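Local atomic coordinates of alanine racemase, biosynthetic (Pseudomonas aeruginosa PAO1, PDB entry 6A2F), a protein that belongs to the alanine racemase family, pairing a TIM-barrel-type N-terminal domain with a mainly beta C-terminal domain and carrying a lysine-linked pyridoxal phosphate. Residues 4-10 with 352-357; 215-219 with 329-333. One frame throughout, in Å; residues are numbered along the deposited sequence.

Contact 1 builds the N-terminal strand 4-8 into the mixed sheet of the C-terminal part, whereas contact 2 joins the loop after the barrel-type domain to helix 330-336. In contact 1 the strand ladder of 4-10 and 352-357 joins the two ends of the chain; in contact 2 one aspartate of 329-333 holds the loop 215-219. Their centres lie 16 Å apart and their nearest atoms about 7 Å, without touching, and along the sequence contact 2 is nested within the loop that contact 1 closes. Neither contact lines a D-lysine pocket: a bound D-lysine lies about 11 Å from the Leu4 side chain and about 10 Å from that of Ser217.

Contact 1 of 2, residues 4-10 with 352-357; sequences LVATVDL and VPRRYS
Tyr356, with CG anti to its carbonyl carbon (chi1 -63°), and Val8, with CG1 anti to its backbone N (chi1 -177°), run side by side in the same direction from neighbouring parallel strands. The strand register and the tyrosine torsion bring Tyr356 CE1 to 3.6 Å from Val8 CB, while the valine torsion lays Val8 CG1 against the same ring, 3.8 Å from Tyr356 CE1. Leu10 CG meets this ring obliquely, 3.8 Å from Tyr356 CD1. The tyrosine hydroxyl bonds to the carbonyl of His40. Ala6, on the same sheet face as Val8, sets CB 3.7 Å from Arg354 CD, where the arginine chain bends at chi2. The Arg354 guanidinium turns back to the loop before its strand: Arg354 NH1 donates to Val352 O (2.7 Å), in the plane of both groups though the bond is bent, while NH2 reaches the carbonyls of Gly39 and Val348. On the other face the Val5 and Arg355 side chains cross at about a right angle, Val5 CG1 lying 3.5 Å from Arg355 CG.

Four backbone bonds set the parallel register, pairing Ala6 with Arg354, Thr7 with Arg355 and Val8 with Tyr356. Ala6 N donates to Pro353 O and Arg355 N to Ala6 O. The straightest is Val8 N to Arg355 O, 2.8 Å with an N-H...O angle of 175°. Ser357 N closes the ladder on Val8 O, which Ser357 OG also approaches in a weak bond of 3.3 Å. Strand 4-8 further pairs antiparallel with strand 234-246, so it is flanked by partners of both senses.

The chemistry divides accordingly: backbone hydrogen bonds fix the alignment of the chain termini, aliphatic and tyrosine-ring carbons pack on the face of Ala6 and Val8, and the Arg354 guanidinium satisfies several main-chain carbonyls at once, its charge probably steadied by their dipoles.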
# COMPACT_ATOMS: atom_id res chain seq x y z
N LEU A 4 -2.06 8.23 -14.40
CA LEU A 4 -1.32 8.14 -13.15
C LEU A 4 0.03 7.48 -13.39
O LEU A 4 0.11 6.32 -13.81
CB LEU A 4 -2.10 7.38 -12.08
CG LEU A 4 -1.41 7.28 -10.72
CD1 LEU A 4 -1.35 8.63 -10.02
CD2 LEU A 4 -2.12 6.27 -9.85
N VAL A 5 1.09 8.23 -13.11
CA VAL A 5 2.46 7.78 -13.36
C VAL A 5 3.38 8.20 -12.22
O VAL A 5 3.34 9.35 -11.76
CB VAL A 5 3.00 8.32 -14.71
CG1 VAL A 5 4.46 7.96 -14.90
CG2 VAL A 5 2.19 7.77 -15.88
N ALA A 6 4.20 7.26 -11.76
CA ALA A 6 5.27 7.55 -10.81
C ALA A 6 6.58 7.72 -11.58
O ALA A 6 7.17 6.75 -12.06
CB ALA A 6 5.38 6.45 -9.77
N THR A 7 7.01 8.97 -11.72
CA THR A 7 8.26 9.28 -12.41
C THR A 7 9.40 9.26 -11.39
O THR A 7 9.36 9.98 -10.38
CB THR A 7 8.18 10.65 -13.13
OG1 THR A 7 7.12 10.60 -14.09
CG2 THR A 7 9.49 10.99 -13.84
N VAL A 8 10.39 8.42 -11.66
CA VAL A 8 11.53 8.25 -10.78
C VAL A 8 12.79 8.87 -11.39
O VAL A 8 13.18 8.54 -12.52
CB VAL A 8 11.77 6.76 -10.44
CG1 VAL A 8 12.93 6.60 -9.47
CG2 VAL A 8 10.51 6.12 -9.87
N ASP A 9 13.39 9.79 -10.64
CA ASP A 9 14.65 10.42 -11.05
C ASP A 9 15.83 9.64 -10.48
O ASP A 9 16.22 9.82 -9.32
CB ASP A 9 14.68 11.89 -10.59
CG ASP A 9 15.88 12.65 -11.15
OD1 ASP A 9 16.81 12.02 -11.71
OD2 ASP A 9 15.90 13.89 -11.02
N LEU A 10 16.41 8.78 -11.32
CA LEU A 10 17.51 7.91 -10.91
C LEU A 10 18.79 8.68 -10.58
O LEU A 10 19.54 8.29 -9.69
CB LEU A 10 17.78 6.84 -11.97
CG LEU A 10 16.70 5.76 -12.17
CD1 LEU A 10 16.98 4.94 -13.42
CD2 LEU A 10 16.54 4.86 -10.95
N VAL A 352 0.54 1.25 -10.52
CA VAL A 352 1.07 2.56 -10.87
C VAL A 352 2.35 2.35 -11.67
O VAL A 352 3.35 1.89 -11.12
CB VAL A 352 1.37 3.41 -9.62
CG1 VAL A 352 1.89 4.79 -10.02
CG2 VAL A 352 0.13 3.53 -8.74
N PRO A 353 2.31 2.66 -12.98
CA PRO A 353 3.52 2.46 -13.79
C PRO A 353 4.65 3.37 -13.35
O PRO A 353 4.42 4.49 -12.90
CB PRO A 353 3.06 2.83 -15.21
CG PRO A 353 1.80 3.60 -15.05
CD PRO A 353 1.16 3.09 -13.79
N ARG A 354 5.88 2.87 -13.47
CA ARG A 354 7.06 3.65 -13.17
C ARG A 354 7.70 4.10 -14.48
O ARG A 354 7.90 3.28 -15.38
CB ARG A 354 8.05 2.83 -12.33
CG ARG A 354 7.47 2.09 -11.13
CD ARG A 354 6.85 3.03 -10.11
NE ARG A 354 6.88 2.52 -8.74
CZ ARG A 354 5.90 1.84 -8.16
NH1 ARG A 354 4.77 1.56 -8.81
NH2 ARG A 354 6.03 1.44 -6.90
N ARG A 355 7.98 5.40 -14.61
CA ARG A 355 8.78 5.93 -15.72
C ARG A 355 10.11 6.43 -15.16
O ARG A 355 10.15 7.00 -14.07
CB ARG A 355 8.08 7.08 -16.46
CG ARG A 355 6.77 6.77 -17.19
CD ARG A 355 6.88 5.71 -18.28
NE ARG A 355 6.50 4.39 -17.78
CZ ARG A 355 5.97 3.42 -18.53
NH1 ARG A 355 5.67 2.25 -17.96
NH2 ARG A 355 5.75 3.60 -19.83
N TYR A 356 11.18 6.23 -15.92
CA TYR A 356 12.51 6.61 -15.45
C TYR A 356 13.12 7.71 -16.30
O TYR A 356 13.17 7.61 -17.52
CB TYR A 356 13.41 5.37 -15.32
CG TYR A 356 12.87 4.41 -14.27
CD1 TYR A 356 13.22 4.54 -12.93
CD2 TYR A 356 11.96 3.41 -14.62
CE1 TYR A 356 12.70 3.69 -11.97
CE2 TYR A 356 11.43 2.56 -13.67
CZ TYR A 356 11.80 2.70 -12.34
OH TYR A 356 11.28 1.85 -11.38
N SER A 357 13.58 8.77 -15.63
CA SER A 357 13.93 10.00 -16.32
C SER A 357 15.40 10.09 -16.73
O SER A 357 16.30 9.62 -16.01
CB SER A 357 13.51 11.23 -15.50
OG SER A 357 14.15 11.25 -14.23

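Contact 2 of 2, residues 215-219 with 329-333; sequences YGSTP and SVDEV
An extended backbone at Ser217 carries the loop past the first turn of helix 330-336, with Ser217 and Asp331 nearest at 6.4 Å between their CA atoms. The Asp331 carboxylate spans the gap, one oxygen to each of two successive loop residues. Ser217 OG, swung anti to its backbone N (chi1 168°), donates to Asp331 OD1 in a short bond of 2.6 Å that uses the syn lone pair. The backbone N of Thr218 meets Asp331 OD2 at 2.9 Å, also on the syn side but 32° out of the carboxylate plane; its N-H...O angle is 159°. With one donor on each oxygen, the carboxylate is restrained against rotation about chi2. Thr218 CG2 lies across the same group, 3.3 Å from Asp331 OD2, while its hydroxyl is engaged with Leu223 O and Leu220 N. Beside the polar pair, Val330 CG1 packs against Ser217 CB at 4.1 Å, and both side chains also touch Leu345 of helix 341-346.

A water adds a second bridge, donating to Gly216 O and hydrogen-bonded to Ser329 OG, 2.8 Å from each. Ser329 is the N-cap of the helix, its OG accepting from Asp331 N in a long bond of 3.3 Å. Asp331, two residues past the cap, sits in the first turn, where the helix dipole would tend to stabilise its negative charge.

Such a serine N-cap followed by an acidic first-turn residue is a familiar helix start; here it docks a C-terminal-domain helix on the loop leading from the TIM-barrel-type domain to strand 234-246.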
# COMPACT_ATOMS: atom_id res chain seq x y z
N TYR A 215 16.41 8.62 -1.37
CA TYR A 215 15.25 8.87 -2.22
C TYR A 215 14.70 10.30 -2.08
O TYR A 215 13.66 10.63 -2.64
CB TYR A 215 14.18 7.79 -1.96
CG TYR A 215 14.75 6.38 -1.99
CD1 TYR A 215 14.96 5.72 -3.20
CD2 TYR A 215 15.11 5.73 -0.81
CE1 TYR A 215 15.50 4.44 -3.24
CE2 TYR A 215 15.65 4.45 -0.84
CZ TYR A 215 15.84 3.81 -2.05
OH TYR A 215 16.38 2.54 -2.07
N GLY A 216 15.45 11.13 -1.36
CA GLY A 216 15.11 12.55 -1.23
C GLY A 216 13.97 12.81 -0.28
O GLY A 216 13.23 13.79 -0.43
N SER A 217 13.81 11.91 0.69
CA SER A 217 12.87 12.10 1.77
C SER A 217 13.67 12.23 3.06
O SER A 217 14.57 11.43 3.32
CB SER A 217 11.90 10.91 1.85
OG SER A 217 11.14 10.92 3.05
N THR A 218 13.36 13.26 3.85
CA THR A 218 14.05 13.50 5.12
C THR A 218 13.87 12.37 6.14
O THR A 218 12.75 11.89 6.35
CB THR A 218 13.66 14.84 5.78
OG1 THR A 218 14.48 15.06 6.94
CG2 THR A 218 12.19 14.86 6.21
N PRO A 219 14.98 11.94 6.77
CA PRO A 219 14.95 11.01 7.90
C PRO A 219 14.76 11.71 9.25
O PRO A 219 14.58 11.05 10.26
CB PRO A 219 16.34 10.38 7.86
CG PRO A 219 17.21 11.45 7.29
CD PRO A 219 16.36 12.20 6.31
N SER A 329 6.61 18.19 -1.28
CA SER A 329 7.39 17.15 -0.61
C SER A 329 6.52 16.01 -0.09
O SER A 329 5.51 16.23 0.58
CB SER A 329 8.21 17.75 0.53
OG SER A 329 9.04 16.77 1.12
N VAL A 330 6.95 14.79 -0.40
CA VAL A 330 6.29 13.59 0.10
C VAL A 330 6.22 13.65 1.63
O VAL A 330 5.27 13.15 2.24
CB VAL A 330 6.99 12.29 -0.43
CG1 VAL A 330 8.44 12.20 0.04
CG2 VAL A 330 6.21 11.05 -0.04
N ASP A 331 7.21 14.31 2.22
CA ASP A 331 7.27 14.50 3.67
C ASP A 331 6.16 15.39 4.20
O ASP A 331 5.57 15.09 5.23
CB ASP A 331 8.65 15.02 4.08
CG ASP A 331 9.77 14.06 3.70
OD1 ASP A 331 9.59 12.84 3.91
OD2 ASP A 331 10.81 14.52 3.18
N GLU A 332 5.86 16.47 3.49
CA GLU A 332 4.75 17.35 3.88
C GLU A 332 3.41 16.62 3.79
O GLU A 332 2.60 16.69 4.71
CB GLU A 332 4.71 18.64 3.04
CG GLU A 332 3.86 19.75 3.65
CD GLU A 332 3.53 20.87 2.68
OE1 GLU A 332 4.37 21.22 1.83
OE2 GLU A 332 2.41 21.43 2.79
N VAL A 333 3.20 15.90 2.68
CA VAL A 333 1.96 15.15 2.47
C VAL A 333 1.79 14.08 3.54
O VAL A 333 0.71 13.94 4.12
CB VAL A 333 1.88 14.53 1.05
CG1 VAL A 333 0.58 13.77 0.86
CG2 VAL A 333 2.00 15.61 -0.01
O HOH W 1 10.83 15.26 -0.47